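Local coordinates for putative O-GlcNAcase nagJ (Clostridium perfringens, PDB 6PV5), which probably acts as a hexosaminidase of glycoside hydrolase family 84, this chain holding the catalytic domain with its N-terminal and helical post-catalytic regions, at residues 588-591 / 592-596. Sequence-based numbering, arbitrary orientation.
Sequences SDNF and EGIKL
In helix 583-601 of the helical post-catalytic region, Asp589 and Glu592 bring their carboxylates together one turn apart, OD1 of Asp589 lying 3.3 Å from OE1 of Glu592. The two groups meet at an angle, their planes 36° apart, and would be expected to repel if both are ionised. Lys570 of the long helix 548-579 probably offsets this: its NZ forms salt bridges to both oxygens, spanning the two helices. Glu573 and Asp577 add further acid groups close to Asp589. Glu592 reaches back toward the preceding turn: chi1 of -66° sets CG anti to its carbonyl carbon, 3.4 Å from Ser588 O, and the chain runs on extended from there.

Beneath the side chains run the i to i+4 backbone hydrogen bonds of an alpha-helix, among them Glu592 N to Ser588 O at 2.9 Å. On the exposed side, Lys595 bends at chi3 (-79°) and lays its CE 3.7 Å from CE2 of Phe591, a van der Waals contact of methylene and ring, the side chains crossing at a slant. Elsewhere around the helix, CG1 of Ile594 rests 3.3 Å from Asn590 O, while the side chains of Asn590 and Ile594 both touch His620 near the chain's end.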
loop_
_atom_site.group_PDB
_atom_site.type_symbol
_atom_site.label_atom_id
_atom_site.label_comp_id
_atom_site.label_asym_id
_atom_site.label_seq_id
_atom_site.Cartn_x
_atom_site.Cartn_y
_atom_site.Cartn_z
ATOM N N SER A 588 -18.456 32.130 30.738
ATOM C CA SER A 588 -18.508 32.552 29.349
ATOM C C SER A 588 -17.798 31.538 28.439
ATOM O O SER A 588 -18.349 31.114 27.424
ATOM C CB SER A 588 -17.905 33.921 29.246
ATOM O OG SER A 588 -17.668 34.260 27.890
ATOM N N ASP A 589 -16.574 31.148 28.817
ATOM C CA ASP A 589 -15.749 30.251 28.019
ATOM C C ASP A 589 -16.375 28.861 27.984
ATOM O O ASP A 589 -16.459 28.230 26.938
ATOM C CB ASP A 589 -14.332 30.202 28.574
ATOM C CG ASP A 589 -13.543 31.467 28.303
ATOM O OD1 ASP A 589 -13.727 32.059 27.212
ATOM O OD2 ASP A 589 -12.726 31.828 29.172
ATOM N N ASN A 590 -16.824 28.404 29.146
ATOM C CA ASN A 590 -17.546 27.156 29.263
ATOM C C ASN A 590 -18.720 27.121 28.285
ATOM O O ASN A 590 -18.932 26.121 27.607
ATOM C CB ASN A 590 -17.974 26.908 30.704
ATOM C CG ASN A 590 -18.338 25.459 30.915
ATOM O OD1 ASN A 590 -17.499 24.574 30.756
ATOM N ND2 ASN A 590 -19.597 25.208 31.229
ATOM N N PHE A 591 -19.469 28.227 28.206
ATOM C CA PHE A 591 -20.613 28.348 27.317
ATOM C C PHE A 591 -20.166 28.291 25.855
ATOM O O PHE A 591 -20.788 27.623 25.034
ATOM C CB PHE A 591 -21.398 29.633 27.618
ATOM C CG PHE A 591 -22.672 29.784 26.824
ATOM C CD1 PHE A 591 -23.851 29.182 27.250
ATOM C CD2 PHE A 591 -22.689 30.504 25.634
ATOM C CE1 PHE A 591 -25.021 29.305 26.512
ATOM C CE2 PHE A 591 -23.861 30.627 24.901
ATOM C CZ PHE A 591 -25.021 30.025 25.338
ATOM N N GLU A 592 -19.112 29.027 25.510
ATOM C CA GLU A 592 -18.608 28.970 24.150
ATOM C C GLU A 592 -18.112 27.557 23.816
ATOM O O GLU A 592 -18.246 27.116 22.682
ATOM C CB GLU A 592 -17.520 30.024 23.936
ATOM C CG GLU A 592 -18.043 31.449 24.019
ATOM C CD GLU A 592 -17.018 32.556 24.234
ATOM O OE1 GLU A 592 -15.951 32.294 24.830
ATOM O OE2 GLU A 592 -17.293 33.696 23.808
ATOM N N GLY A 593 -17.541 26.860 24.806
ATOM C CA GLY A 593 -16.986 25.528 24.611
ATOM C C GLY A 593 -18.076 24.501 24.330
ATOM O O GLY A 593 -17.918 23.625 23.470
ATOM N N ILE A 594 -19.197 24.629 25.053
ATOM C CA ILE A 594 -20.329 23.745 24.826
ATOM C C ILE A 594 -20.827 23.958 23.394
ATOM O O ILE A 594 -21.126 22.986 22.707
ATOM C CB ILE A 594 -21.431 23.907 25.900
ATOM C CG1 ILE A 594 -20.954 23.547 27.312
ATOM C CG2 ILE A 594 -22.705 23.153 25.529
ATOM C CD1 ILE A 594 -20.671 22.069 27.540
ATOM N N LYS A 595 -20.849 25.208 22.917
ATOM C CA LYS A 595 -21.319 25.476 21.559
ATOM C C LYS A 595 -20.392 24.841 20.522
ATOM O O LYS A 595 -20.877 24.272 19.553
ATOM C CB LYS A 595 -21.548 26.964 21.277
ATOM C CG LYS A 595 -22.852 27.526 21.836
ATOM C CD LYS A 595 -23.377 28.747 21.096
ATOM C CE LYS A 595 -22.681 30.043 21.451
ATOM N NZ LYS A 595 -23.262 31.179 20.694
ATOM N N LEU A 596 -19.072 24.932 20.738
ATOM C CA LEU A 596 -18.103 24.310 19.840
ATOM C C LEU A 596 -18.251 22.790 19.835
ATOM O O LEU A 596 -18.184 22.178 18.779
ATOM C CB LEU A 596 -16.682 24.756 20.208
ATOM C CG LEU A 596 -16.408 26.227 19.905
ATOM C CD1 LEU A 596 -15.059 26.656 20.448
ATOM C CD2 LEU A 596 -16.495 26.504 18.411
#